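Local coordinates for glycerophosphoryl diester phosphodiesterase (Parabacteroides distasonis, PDB 3MZ2), which probably hydrolyses glycerophosphodiesters, with a TIM-barrel fold, at residues A[33-38]-A[61-66]; A[134-139]-A[159-164]; A[181-186]-A[204-209]; A[230-235]-A[260-265]; A[250-255]-A[269-274]. One frame throughout, in Å; residues are numbered along the deposited sequence. Where two conformers were deposited one is given.

Contact 1. Residues A[33-38]-A[61-66]; sequences LISGHR and PATFEI. With SO4 (sulfate ion), chain C; SO4 (sulfate ion), chain G.
Ser35 and Thr63 face each other on the parallel strands that open the TIM barrel, joined by helix 50-59 in a beta-alpha-beta unit. Ser35 OG, held anti to its own N (chi1 -168°), lies 2.8 Å from Thr63 OG1, hydroxyl to hydroxyl. Both side chains are on the barrel-interior face, where they pack on Ile136, whereas Phe64 turns outward onto helix 50-59. Backbone bonds such as Gly36 N to Thr63 O (2.8 Å) zip the strands together.

At the C-terminal end of the pair the side chains serve an anion site. Glu65 sets off anti to its N and then bends sharply at chi2 (-95°), which brings OE1 back to Arg38 N at 2.9 Å; the amide meets this oxygen nearly along the C-O axis. The His37 ring runs beside the carboxylate with the two planes only 4° apart, and Arg38 CG sits above one ring face, off toward the rim. Asp266 holds His37 ND1, leaving NE2 to point at a sulfate. The extended Arg38 chain carries its guanidinium to the same ion and, by weaker bonds, to a second, with Glu47 as a salt-bridge partner. The first sulfate, consistent with a substrate-phosphate pocket, lies at the edges of both flat groups and is gripped through three of its oxygens: Arg38 NE to O1 and NH2 to O3, both 2.9 Å, and His37 NE2 to O2, 3.0 Å.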
# COMPACT_ATOMS: atom_id res chain seq x y z
N LEU A 33 -17.73 13.29 15.89
CA LEU A 33 -17.15 11.98 16.17
C LEU A 33 -15.62 11.98 16.20
O LEU A 33 -14.99 12.83 15.57
CB LEU A 33 -17.65 10.98 15.14
CG LEU A 33 -19.14 10.76 15.13
CD1 LEU A 33 -19.47 9.66 14.09
CD2 LEU A 33 -19.76 10.38 16.53
N ILE A 34 -15.02 11.06 16.94
CA ILE A 34 -13.58 10.93 17.04
C ILE A 34 -13.17 9.51 16.70
O ILE A 34 -13.82 8.51 17.13
CB ILE A 34 -13.09 11.27 18.44
CG1 ILE A 34 -13.43 12.71 18.85
CG2 ILE A 34 -11.54 11.11 18.57
CD1 ILE A 34 -13.07 13.11 20.33
N SER A 35 -12.12 9.40 15.92
CA SER A 35 -11.53 8.09 15.59
C SER A 35 -10.06 8.11 15.94
O SER A 35 -9.36 9.08 15.63
CB SER A 35 -11.77 7.78 14.10
OG SER A 35 -11.47 6.44 13.78
N GLY A 36 -9.60 7.07 16.63
CA GLY A 36 -8.22 6.94 17.04
C GLY A 36 -7.40 6.40 15.90
O GLY A 36 -7.54 5.23 15.53
N HIS A 37 -6.56 7.24 15.32
CA HIS A 37 -5.59 6.82 14.31
C HIS A 37 -4.58 5.83 14.86
O HIS A 37 -3.86 6.08 15.86
CB HIS A 37 -4.84 8.05 13.79
CG HIS A 37 -3.92 7.78 12.64
ND1 HIS A 37 -2.55 7.87 12.75
CD2 HIS A 37 -4.17 7.48 11.34
CE1 HIS A 37 -1.99 7.64 11.57
NE2 HIS A 37 -2.96 7.41 10.70
N ARG A 38 -4.51 4.68 14.17
CA ARG A 38 -3.65 3.55 14.55
C ARG A 38 -3.92 3.21 16.00
O ARG A 38 -3.02 2.81 16.70
CB ARG A 38 -2.15 3.84 14.35
CG ARG A 38 -1.70 4.23 12.95
CD ARG A 38 -0.19 4.45 12.91
NE ARG A 38 0.31 5.17 11.73
CZ ARG A 38 1.45 5.85 11.68
NH1 ARG A 38 2.25 5.91 12.73
NH2 ARG A 38 1.82 6.48 10.56
N PRO A 61 -15.97 8.50 23.76
CA PRO A 61 -16.34 7.51 22.74
C PRO A 61 -15.48 7.70 21.51
O PRO A 61 -15.13 8.83 21.18
CB PRO A 61 -17.81 7.84 22.43
CG PRO A 61 -18.00 9.18 22.89
CD PRO A 61 -17.05 9.49 23.97
N ALA A 62 -15.10 6.61 20.86
CA ALA A 62 -14.31 6.69 19.66
C ALA A 62 -14.42 5.37 18.90
O ALA A 62 -14.76 4.35 19.48
CB ALA A 62 -12.83 6.98 20.00
N THR A 63 -14.12 5.43 17.61
CA THR A 63 -13.82 4.29 16.78
C THR A 63 -12.31 4.20 16.67
O THR A 63 -11.61 5.13 17.07
CB THR A 63 -14.41 4.41 15.38
OG1 THR A 63 -13.96 5.64 14.81
CG2 THR A 63 -15.94 4.40 15.46
N PHE A 64 -11.81 3.07 16.20
CA PHE A 64 -10.35 2.86 16.10
C PHE A 64 -9.97 2.34 14.71
O PHE A 64 -10.41 1.29 14.29
CB PHE A 64 -9.87 1.88 17.19
CG PHE A 64 -10.14 2.40 18.59
CD1 PHE A 64 -9.40 3.44 19.07
CD2 PHE A 64 -11.16 1.93 19.35
CE1 PHE A 64 -9.61 3.96 20.35
CE2 PHE A 64 -11.41 2.46 20.63
CZ PHE A 64 -10.64 3.51 21.11
N GLU A 65 -9.07 3.07 14.07
CA GLU A 65 -8.50 2.70 12.79
C GLU A 65 -7.22 1.94 13.12
O GLU A 65 -6.40 2.42 13.89
CB GLU A 65 -8.20 3.97 12.02
CG GLU A 65 -7.67 3.68 10.64
CD GLU A 65 -6.17 3.67 10.53
OE1 GLU A 65 -5.44 3.97 11.49
OE2 GLU A 65 -5.72 3.36 9.40
N ILE A 66 -7.06 0.72 12.61
CA ILE A 66 -5.98 -0.15 13.01
C ILE A 66 -5.30 -0.76 11.78
O ILE A 66 -5.83 -0.72 10.65
CB ILE A 66 -6.51 -1.24 14.01
CG1 ILE A 66 -7.60 -2.10 13.37
CG2 ILE A 66 -7.07 -0.53 15.27
CD1 ILE A 66 -8.18 -3.24 14.25
S SO4 C . -1.16 5.93 8.23
O1 SO4 C . -1.36 5.01 9.35
O2 SO4 C . -2.46 6.53 7.92
O3 SO4 C . -0.20 7.00 8.55
O4 SO4 C . -0.54 5.15 7.12
S SO4 G . 4.48 8.82 12.75
O1 SO4 G . 5.37 9.06 13.90
O2 SO4 G . 3.15 8.50 13.24
O3 SO4 G . 4.44 10.02 11.92
O4 SO4 G . 4.91 7.67 11.94
O HOH W 1 -16.72 9.76 19.01

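Contact 2. Residues A[134-139]-A[159-164]; sequences ILILDK and YVMITV
Tyr159 meets Ile134 through its backbone, with Tyr159 O 3.4 Å from Ile134 CA; its flat phenol ring leads away from residues 134-139 and packs beside Arg130 and Ile126. The other planar group, the Asp138 carboxylate, swings its OD1 to 4.3 Å from Thr163 CG2, while OD2 is engaged in a salt bridge with Lys140. Between these two ends four main-chain bonds tie the parallel strands, among them Met161 N to Leu135 O at 2.7 Å.

The pair belongs to the TIM barrel, with helix 144-153 as the crossover between its strands. Ile134 CG2, anti to its N because CG1 takes chi1 -54°, presses on Met161 SE at 3.6 Å; the selenomethionine bends at its last torsion and lies alongside Ile136. Further along the same inner face, Ile136 CG2 reaches Thr163 OG1 (3.3 Å), the two side chains crossing at about a right angle. On the opposite face, which the helices cover, Leu137 slants over Val160, whose CG1 is 3.7 Å from both CG and CD1 of the leucine. With an alanine in place of Leu137, Val160 CG1 would probably lose this partner and a gap open toward Leu122 and Thr147. The Thr163 amide closes the ladder on Leu137 O at 3.0 Å.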
# COMPACT_ATOMS: atom_id res chain seq x y z
N ILE A 134 -16.25 0.42 17.12
CA ILE A 134 -16.16 -0.05 15.76
C ILE A 134 -14.70 0.03 15.40
O ILE A 134 -14.06 1.05 15.68
CB ILE A 134 -16.94 0.87 14.80
CG1 ILE A 134 -18.37 1.07 15.23
CG2 ILE A 134 -16.86 0.37 13.32
CD1 ILE A 134 -19.00 2.27 14.67
N LEU A 135 -14.15 -1.00 14.80
CA LEU A 135 -12.81 -0.98 14.29
C LEU A 135 -12.84 -0.70 12.80
O LEU A 135 -13.79 -1.09 12.07
CB LEU A 135 -12.17 -2.37 14.53
CG LEU A 135 -12.15 -2.90 15.97
CD1 LEU A 135 -11.54 -4.31 16.00
CD2 LEU A 135 -11.44 -1.93 16.88
N ILE A 136 -11.80 -0.05 12.30
CA ILE A 136 -11.70 0.33 10.91
C ILE A 136 -10.36 -0.18 10.39
O ILE A 136 -9.30 0.23 10.87
CB ILE A 136 -11.83 1.85 10.71
CG1 ILE A 136 -13.12 2.35 11.38
CG2 ILE A 136 -11.80 2.15 9.15
CD1 ILE A 136 -13.32 3.93 11.37
N LEU A 137 -10.41 -1.14 9.47
CA LEU A 137 -9.22 -1.85 9.02
C LEU A 137 -8.53 -1.14 7.86
O LEU A 137 -9.07 -1.04 6.73
CB LEU A 137 -9.53 -3.29 8.59
CG LEU A 137 -10.28 -4.16 9.62
CD1 LEU A 137 -10.37 -5.63 9.12
CD2 LEU A 137 -9.69 -4.09 11.03
N ASP A 138 -7.29 -0.73 8.09
CA ASP A 138 -6.46 -0.25 6.99
C ASP A 138 -5.89 -1.50 6.28
O ASP A 138 -6.15 -2.64 6.67
CB ASP A 138 -5.38 0.68 7.54
CG ASP A 138 -4.75 1.57 6.47
OD1 ASP A 138 -5.24 1.61 5.32
OD2 ASP A 138 -3.75 2.24 6.81
N LYS A 139 -5.18 -1.31 5.18
CA LYS A 139 -4.64 -2.39 4.37
C LYS A 139 -3.13 -2.34 4.49
O LYS A 139 -2.56 -1.28 4.17
CB LYS A 139 -5.07 -2.14 2.90
CG LYS A 139 -4.29 -2.91 1.80
CD LYS A 139 -4.96 -2.72 0.44
CE LYS A 139 -4.57 -3.78 -0.58
NZ LYS A 139 -5.63 -3.92 -1.63
N TYR A 159 -19.44 -4.03 13.38
CA TYR A 159 -18.40 -3.41 14.20
C TYR A 159 -17.00 -3.48 13.61
O TYR A 159 -16.04 -3.09 14.28
CB TYR A 159 -18.40 -3.91 15.65
CG TYR A 159 -18.29 -5.40 15.84
CD1 TYR A 159 -19.43 -6.23 15.73
CD2 TYR A 159 -17.09 -5.99 16.30
CE1 TYR A 159 -19.33 -7.59 15.91
CE2 TYR A 159 -17.01 -7.35 16.51
CZ TYR A 159 -18.10 -8.15 16.29
OH TYR A 159 -17.99 -9.50 16.52
N VAL A 160 -16.86 -3.96 12.39
CA VAL A 160 -15.53 -3.97 11.73
C VAL A 160 -15.74 -3.44 10.31
O VAL A 160 -16.37 -4.10 9.48
CB VAL A 160 -14.91 -5.38 11.71
CG1 VAL A 160 -13.46 -5.34 11.09
CG2 VAL A 160 -14.90 -6.03 13.09
N MSE A 161 -15.26 -2.22 10.06
CA MSE A 161 -15.40 -1.54 8.76
C MSE A 161 -14.13 -1.73 7.96
O MSE A 161 -13.06 -2.02 8.55
CB MSE A 161 -15.64 -0.02 8.94
CG MSE A 161 -16.95 0.26 9.56
SE MSE A 161 -17.11 2.09 10.22
CE MSE A 161 -16.84 3.12 8.57
N ILE A 162 -14.22 -1.51 6.66
CA ILE A 162 -13.07 -1.71 5.75
C ILE A 162 -12.72 -0.38 5.09
O ILE A 162 -13.58 0.27 4.54
CB ILE A 162 -13.41 -2.76 4.67
CG1 ILE A 162 -13.85 -4.08 5.33
CG2 ILE A 162 -12.17 -2.99 3.74
CD1 ILE A 162 -14.63 -5.03 4.37
N THR A 163 -11.44 -0.01 5.14
CA THR A 163 -10.96 1.18 4.46
C THR A 163 -10.73 0.81 3.01
O THR A 163 -10.06 -0.19 2.73
CB THR A 163 -9.65 1.72 5.07
OG1 THR A 163 -9.88 2.03 6.43
CG2 THR A 163 -9.22 3.02 4.30
N VAL A 164 -11.27 1.63 2.11
CA VAL A 164 -11.13 1.44 0.66
C VAL A 164 -10.69 2.75 0.05
O VAL A 164 -11.14 3.84 0.50
CB VAL A 164 -12.45 0.96 0.01
CG1 VAL A 164 -12.79 -0.50 0.49
CG2 VAL A 164 -13.62 1.91 0.24
O HOH W 2 -8.62 -2.12 4.06
O HOH W 3 -7.09 0.49 2.85

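Contact 3. Residues A[181-186]-A[204-209]; sequences MFEAFV and HIMAYV
His204 opens the strand pairing by offering its carbonyl oxygen to Phe182 N (2.8 Å), the first rung of a parallel ladder in the TIM barrel, whose crossover here is helix 189-197. Selenomethionine Met181 folds back, its CE lying 3.4 Å from His204 C and covering the peptide link to Ile205. The His204 ring is anchored separately, through ND1 to Phe180 O. Ile205 turns toward the outer face, where its CG2 meets Ala184 CB. Met206, also selenomethionine, points into the barrel with Glu183 alongside; doubly bent, it brings CE to 3.8 Å from Glu183 OE1, so a carboxylate oxygen borders an apolar methyl. Ala207 is outward again, with Val186 CG2 against its CB at 3.6 Å.

Tyr208 carries the aromatic contact. With CG anti to the backbone N (chi1 170°), its ring lies beside that of Phe185 and drives an edge into the phenylalanine face: a T-shaped pair with planes at 64° and centroids 4.7 Å apart. CD2 stands over the centre of the Phe185 ring, and His165 makes a further edge-to-face pair with that phenylalanine. Last comes Val209, whose CG1 lies 3.4 Å from Val186 O, a buried carbonyl oxygen without a hydrogen-bond partner.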
# COMPACT_ATOMS: atom_id res chain seq x y z
N MSE A 181 -19.63 -2.22 5.75
CA MSE A 181 -19.60 -0.76 5.86
C MSE A 181 -18.18 -0.29 5.56
O MSE A 181 -17.24 -0.93 6.03
CB MSE A 181 -20.04 -0.35 7.24
CG MSE A 181 -20.05 1.10 7.62
SE MSE A 181 -21.73 1.93 7.05
CE MSE A 181 -20.99 3.66 6.63
N PHE A 182 -18.05 0.83 4.86
CA PHE A 182 -16.76 1.31 4.41
C PHE A 182 -16.34 2.65 4.99
O PHE A 182 -17.19 3.55 5.16
CB PHE A 182 -16.78 1.44 2.88
CG PHE A 182 -17.03 0.14 2.21
CD1 PHE A 182 -16.08 -0.87 2.26
CD2 PHE A 182 -18.23 -0.10 1.56
CE1 PHE A 182 -16.32 -2.09 1.67
CE2 PHE A 182 -18.50 -1.34 0.97
CZ PHE A 182 -17.54 -2.32 0.98
N GLU A 183 -15.02 2.78 5.21
CA GLU A 183 -14.39 4.11 5.24
C GLU A 183 -13.79 4.29 3.83
O GLU A 183 -12.91 3.57 3.45
CB GLU A 183 -13.30 4.21 6.30
CG GLU A 183 -12.61 5.56 6.21
CD GLU A 183 -11.44 5.72 7.12
OE1 GLU A 183 -11.64 5.58 8.36
OE2 GLU A 183 -10.37 6.07 6.58
N ALA A 184 -14.36 5.19 3.05
CA ALA A 184 -13.93 5.40 1.67
C ALA A 184 -13.14 6.69 1.52
O ALA A 184 -13.54 7.71 2.04
CB ALA A 184 -15.17 5.44 0.75
N PHE A 185 -12.00 6.66 0.83
CA PHE A 185 -11.29 7.87 0.46
C PHE A 185 -12.10 8.63 -0.57
O PHE A 185 -12.39 8.12 -1.67
CB PHE A 185 -9.91 7.53 -0.10
CG PHE A 185 -8.86 7.22 0.95
CD1 PHE A 185 -9.16 6.37 2.00
CD2 PHE A 185 -7.57 7.71 0.84
CE1 PHE A 185 -8.23 6.12 3.01
CE2 PHE A 185 -6.60 7.41 1.84
CZ PHE A 185 -6.95 6.61 2.91
N VAL A 186 -12.48 9.85 -0.24
CA VAL A 186 -13.30 10.66 -1.15
C VAL A 186 -12.78 12.07 -1.09
O VAL A 186 -13.34 12.90 -0.40
CB VAL A 186 -14.85 10.65 -0.83
CG1 VAL A 186 -15.59 11.13 -2.07
CG2 VAL A 186 -15.34 9.31 -0.42
N HIS A 204 -23.67 2.88 2.78
CA HIS A 204 -22.57 2.04 3.28
C HIS A 204 -21.18 2.72 3.33
O HIS A 204 -20.16 2.03 3.52
CB HIS A 204 -22.51 0.78 2.42
CG HIS A 204 -23.65 -0.13 2.70
ND1 HIS A 204 -23.50 -1.39 3.23
CD2 HIS A 204 -24.99 0.06 2.56
CE1 HIS A 204 -24.70 -1.95 3.39
NE2 HIS A 204 -25.61 -1.10 2.96
N ILE A 205 -21.18 4.05 3.21
CA ILE A 205 -19.98 4.86 3.16
C ILE A 205 -19.93 5.93 4.27
O ILE A 205 -20.91 6.64 4.52
CB ILE A 205 -19.80 5.48 1.79
CG1 ILE A 205 -19.49 4.36 0.80
CG2 ILE A 205 -18.67 6.52 1.81
CD1 ILE A 205 -19.31 4.85 -0.62
N MSE A 206 -18.77 5.97 4.93
CA MSE A 206 -18.29 7.15 5.67
C MSE A 206 -17.06 7.60 4.90
O MSE A 206 -16.29 6.75 4.46
CB MSE A 206 -17.97 6.78 7.13
CG MSE A 206 -17.47 7.96 7.99
SE MSE A 206 -15.48 8.08 7.87
CE MSE A 206 -15.17 6.60 9.13
N ALA A 207 -16.88 8.92 4.74
CA ALA A 207 -15.84 9.40 3.85
C ALA A 207 -14.67 10.06 4.53
O ALA A 207 -14.88 10.97 5.32
CB ALA A 207 -16.44 10.36 2.81
N TYR A 208 -13.47 9.62 4.16
CA TYR A 208 -12.24 10.25 4.51
C TYR A 208 -11.96 11.28 3.42
O TYR A 208 -11.88 10.91 2.23
CB TYR A 208 -11.11 9.22 4.61
CG TYR A 208 -9.75 9.87 4.75
CD1 TYR A 208 -9.49 10.74 5.80
CD2 TYR A 208 -8.76 9.68 3.81
CE1 TYR A 208 -8.28 11.38 5.92
CE2 TYR A 208 -7.51 10.30 3.94
CZ TYR A 208 -7.30 11.16 5.02
OH TYR A 208 -6.09 11.83 5.19
N VAL A 209 -11.94 12.57 3.79
CA VAL A 209 -11.76 13.64 2.81
C VAL A 209 -10.37 14.28 2.85
O VAL A 209 -10.15 15.26 2.18
CB VAL A 209 -12.85 14.73 2.92
CG1 VAL A 209 -14.32 14.12 2.67
CG2 VAL A 209 -12.82 15.47 4.30

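Contact 4. Residues A[230-235]-A[260-265]; sequences MCMIST and VDIIES
Cys231 O is gripped by two successive amides, Asp261 N and Ile262 N, each 3.0 Å away; the first lies in the carbonyl plane and the second is tilted out of it. The same cysteine gives its own N-H to Asp261 OD2 (2.8 Å), which receives it on the anti lone pair, so the aspartate brackets the start of strand 231-234. Asp261 is fixed in turn by His225 at OD2 and by a salt bridge from Arg30 to OD1.

These are the last two parallel strands of the TIM barrel, linked over helix 245-257. On the helix-covered face Ile233 crosses Val260 at about a right angle, CG1 to CG2 3.7 Å. Toward the interior, Glu264 stretches out with CG anti to its N (chi1 -180°) and reaches Ser234, whose OG donates to OE1 at 2.9 Å, again on the anti lone pair. Replacing Glu264 by an alanine would probably leave the Ser234 hydroxyl without this acceptor and open a gap beside His37, on which the glutamate packs near a bound sulfate. Thr235 N ends the ladder on Glu264 O at 2.8 Å, while the threonine hydroxyl, like that of Ser265, bonds to Asp240.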
# COMPACT_ATOMS: atom_id res chain seq x y z
N MSE A 230 -21.24 11.22 6.19
CA MSE A 230 -20.38 11.92 7.13
C MSE A 230 -18.95 11.95 6.65
O MSE A 230 -18.50 10.97 6.05
CB MSE A 230 -20.41 11.26 8.50
CG MSE A 230 -21.74 11.51 9.12
SE MSE A 230 -22.14 10.70 10.82
CE MSE A 230 -21.23 11.95 12.00
N CYS A 231 -18.26 13.04 6.96
CA CYS A 231 -16.92 13.34 6.45
C CYS A 231 -15.88 13.49 7.57
O CYS A 231 -16.11 14.16 8.60
CB CYS A 231 -17.00 14.60 5.54
SG CYS A 231 -18.08 14.40 4.13
N MSE A 232 -14.74 12.88 7.30
CA MSE A 232 -13.68 12.78 8.28
C MSE A 232 -12.42 13.45 7.76
O MSE A 232 -11.98 13.17 6.65
CB MSE A 232 -13.36 11.33 8.54
CG MSE A 232 -12.42 11.12 9.73
SE MSE A 232 -12.20 9.24 10.05
CE MSE A 232 -10.62 8.88 8.98
N ILE A 233 -11.85 14.30 8.60
CA ILE A 233 -10.47 14.79 8.44
C ILE A 233 -9.52 14.03 9.34
O ILE A 233 -9.81 13.78 10.49
CB ILE A 233 -10.39 16.32 8.82
CG1 ILE A 233 -11.12 17.18 7.77
CG2 ILE A 233 -8.98 16.77 9.07
CD1 ILE A 233 -10.35 17.32 6.44
N SER A 234 -8.34 13.67 8.80
CA SER A 234 -7.31 13.06 9.61
C SER A 234 -6.31 14.14 9.93
O SER A 234 -5.71 14.73 9.01
CB SER A 234 -6.58 11.97 8.89
OG SER A 234 -5.52 11.49 9.75
N THR A 235 -6.13 14.39 11.22
CA THR A 235 -5.17 15.36 11.71
C THR A 235 -3.78 14.73 11.97
O THR A 235 -2.84 15.43 12.37
CB THR A 235 -5.67 16.05 12.99
OG1 THR A 235 -6.01 15.09 13.98
CG2 THR A 235 -6.91 16.93 12.66
N VAL A 260 -17.01 19.71 9.42
CA VAL A 260 -16.48 18.33 9.39
C VAL A 260 -17.09 17.53 10.56
O VAL A 260 -17.35 18.07 11.68
CB VAL A 260 -14.97 18.35 9.46
CG1 VAL A 260 -14.41 16.93 9.71
CG2 VAL A 260 -14.35 18.95 8.16
N ASP A 261 -17.38 16.26 10.29
CA ASP A 261 -18.19 15.40 11.19
C ASP A 261 -17.33 14.56 12.11
O ASP A 261 -17.75 14.26 13.26
CB ASP A 261 -19.13 14.52 10.36
CG ASP A 261 -19.94 15.35 9.36
OD1 ASP A 261 -20.66 16.26 9.83
OD2 ASP A 261 -19.73 15.16 8.14
N ILE A 262 -16.17 14.14 11.60
CA ILE A 262 -15.34 13.18 12.31
C ILE A 262 -13.89 13.67 12.23
O ILE A 262 -13.44 14.10 11.18
CB ILE A 262 -15.45 11.74 11.68
CG1 ILE A 262 -16.93 11.33 11.43
CG2 ILE A 262 -14.71 10.74 12.56
CD1 ILE A 262 -17.14 10.03 10.64
N ILE A 263 -13.20 13.65 13.37
CA ILE A 263 -11.73 13.85 13.39
C ILE A 263 -11.03 12.54 13.70
O ILE A 263 -11.33 11.90 14.76
CB ILE A 263 -11.33 14.90 14.42
CG1 ILE A 263 -11.82 16.26 13.95
CG2 ILE A 263 -9.81 14.92 14.59
CD1 ILE A 263 -11.74 17.37 15.04
N GLU A 264 -10.18 12.09 12.79
CA GLU A 264 -9.24 10.99 13.06
C GLU A 264 -7.90 11.56 13.50
O GLU A 264 -7.31 12.39 12.80
CB GLU A 264 -9.03 10.10 11.84
CG GLU A 264 -8.06 8.95 12.08
CD GLU A 264 -7.62 8.30 10.79
OE1 GLU A 264 -6.88 8.93 10.00
OE2 GLU A 264 -8.02 7.18 10.56
N SER A 265 -7.40 11.08 14.64
CA SER A 265 -6.25 11.69 15.29
C SER A 265 -5.41 10.69 16.03
O SER A 265 -5.96 9.69 16.60
CB SER A 265 -6.76 12.79 16.24
OG SER A 265 -5.75 13.42 17.00

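Contact 5. Residues A[250-255]-A[269-274]; sequences EAYRMI and IEVAEA
Tyr252 and Val271 stand at about a right angle to each other where segments 250-255 and 269-274, on helices 245-257 and 268-275 of the TIM barrel's outer layer, cross at -68°, their axes 8.9 Å apart at closest. The tyrosine ring leaves its helix toward the neighbour and turns one face to the valine. Val271 CG2, placed anti to its carbonyl carbon (chi1 178° for CG1), comes down over the ring centre, 3.5 Å from the centroid and almost exactly on the normal: a CH-pi contact in which the methyl is nearly equidistant from all six ring carbons. Ala274, one turn further on, approaches the same ring from the side instead, with CB in the ring plane 4.0 Å from CD2. Face and edge are thus both engaged, and the hydroxyl, bonded to Asp240, ties down the far end of the ring.

Glu270 flanks the tyrosine with its CB, its carboxylate being committed to salt bridges with Arg248 and Arg267. On the more exposed side Arg253 lays its aliphatic part along Ala274 O, CG at 3.2 Å. A bend at chi3 (-66°) then curls the guanidinium round, so that NH1 donates in its own plane to Ala274 O at 3.0 Å, near the C-terminal end of helix 268-275.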
# COMPACT_ATOMS: atom_id res chain seq x y z
N GLU A 250 -7.19 24.48 19.42
CA GLU A 250 -7.78 25.46 18.52
C GLU A 250 -8.05 24.84 17.15
O GLU A 250 -9.14 25.03 16.55
CB GLU A 250 -6.90 26.71 18.40
CG GLU A 250 -7.57 27.84 17.60
CD GLU A 250 -7.52 27.64 16.12
OE1 GLU A 250 -6.49 27.11 15.61
OE2 GLU A 250 -8.53 28.01 15.47
N ALA A 251 -7.07 24.07 16.66
CA ALA A 251 -7.18 23.45 15.36
C ALA A 251 -8.32 22.42 15.29
O ALA A 251 -9.09 22.37 14.35
CB ALA A 251 -5.82 22.78 14.99
N TYR A 252 -8.47 21.60 16.33
CA TYR A 252 -9.53 20.62 16.36
C TYR A 252 -10.90 21.29 16.38
O TYR A 252 -11.81 20.89 15.67
CB TYR A 252 -9.39 19.68 17.57
CG TYR A 252 -8.06 18.92 17.64
CD1 TYR A 252 -7.50 18.33 16.51
CD2 TYR A 252 -7.41 18.76 18.86
CE1 TYR A 252 -6.30 17.64 16.58
CE2 TYR A 252 -6.20 18.07 18.94
CZ TYR A 252 -5.65 17.50 17.81
OH TYR A 252 -4.47 16.82 17.91
N ARG A 253 -11.05 22.34 17.17
CA ARG A 253 -12.30 23.13 17.13
C ARG A 253 -12.59 23.76 15.78
O ARG A 253 -13.72 23.73 15.31
CB ARG A 253 -12.31 24.17 18.28
CG ARG A 253 -12.53 23.56 19.65
CD ARG A 253 -12.67 24.63 20.69
NE ARG A 253 -11.46 25.44 20.91
CZ ARG A 253 -10.50 25.15 21.80
NH1 ARG A 253 -10.58 24.04 22.59
NH2 ARG A 253 -9.45 25.97 21.90
N MSE A 254 -11.57 24.31 15.12
CA MSE A 254 -11.75 24.93 13.80
C MSE A 254 -12.29 23.90 12.80
O MSE A 254 -13.20 24.18 12.03
CB MSE A 254 -10.43 25.55 13.34
CG MSE A 254 -10.47 26.11 11.97
SE MSE A 254 -9.12 27.54 11.76
CE MSE A 254 -7.47 26.53 12.23
N ILE A 255 -11.78 22.66 12.87
CA ILE A 255 -12.24 21.61 11.98
C ILE A 255 -13.73 21.37 12.16
O ILE A 255 -14.48 21.31 11.17
CB ILE A 255 -11.46 20.30 12.12
CG1 ILE A 255 -10.03 20.52 11.61
CG2 ILE A 255 -12.17 19.19 11.36
CD1 ILE A 255 -8.99 19.53 12.16
N ILE A 269 -7.83 11.79 22.76
CA ILE A 269 -8.19 12.34 24.07
C ILE A 269 -8.05 13.84 24.03
O ILE A 269 -8.91 14.58 24.53
CB ILE A 269 -7.39 11.72 25.23
CG1 ILE A 269 -7.60 10.19 25.27
CG2 ILE A 269 -7.84 12.38 26.61
CD1 ILE A 269 -6.59 9.49 26.14
N GLU A 270 -7.00 14.34 23.37
CA GLU A 270 -6.88 15.80 23.24
C GLU A 270 -8.01 16.34 22.39
O GLU A 270 -8.53 17.45 22.66
CB GLU A 270 -5.54 16.18 22.62
CG GLU A 270 -4.36 16.03 23.50
CD GLU A 270 -3.10 16.66 22.90
OE1 GLU A 270 -3.18 17.71 22.25
OE2 GLU A 270 -2.03 16.08 23.08
N VAL A 271 -8.37 15.61 21.32
CA VAL A 271 -9.46 16.02 20.46
C VAL A 271 -10.75 16.12 21.31
O VAL A 271 -11.45 17.14 21.25
CB VAL A 271 -9.68 15.10 19.25
CG1 VAL A 271 -10.89 15.59 18.44
CG2 VAL A 271 -8.47 15.12 18.37
N ALA A 272 -10.99 15.10 22.11
CA ALA A 272 -12.18 15.08 22.98
C ALA A 272 -12.22 16.25 23.92
O ALA A 272 -13.23 16.92 24.05
CB ALA A 272 -12.23 13.78 23.79
N GLU A 273 -11.11 16.52 24.62
CA GLU A 273 -11.05 17.67 25.52
C GLU A 273 -11.26 18.99 24.78
O GLU A 273 -11.97 19.88 25.29
CB GLU A 273 -9.75 17.65 26.35
CG GLU A 273 -9.76 16.41 27.24
CD GLU A 273 -8.62 16.26 28.21
OE1 GLU A 273 -7.77 17.19 28.30
OE2 GLU A 273 -8.60 15.19 28.91
N ALA A 274 -10.68 19.12 23.58
CA ALA A 274 -10.78 20.38 22.82
C ALA A 274 -12.20 20.68 22.34
O ALA A 274 -12.63 21.84 22.36
CB ALA A 274 -9.84 20.35 21.61

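How the contacts relate
Contacts 1 to 4 are buried pairings of parallel strands in one closed sheet; contact 5 lies farther out in the helical layer, about 17 Å between its centre and that of the chain, with a buried middle but partly exposed Arg253 and Glu270. Strand 63-70 of contact 1 neighbours strand 135-137 of contact 2, and 160-164 neighbours 182-185 of contact 3; contact 4 then bonds to contacts 3 and 1, closing the barrel. Contacts 1 and 4 bring charged groups together near the sulfate, where Glu264 meets His37 and Glu65. Contacts 2 and 3 rely more on apolar and aromatic contacts. Segment 250-255 packs on both segments of contact 4, at Thr235, Val260, Ile263 and Ser265, while 269-274 also reaches Ile34.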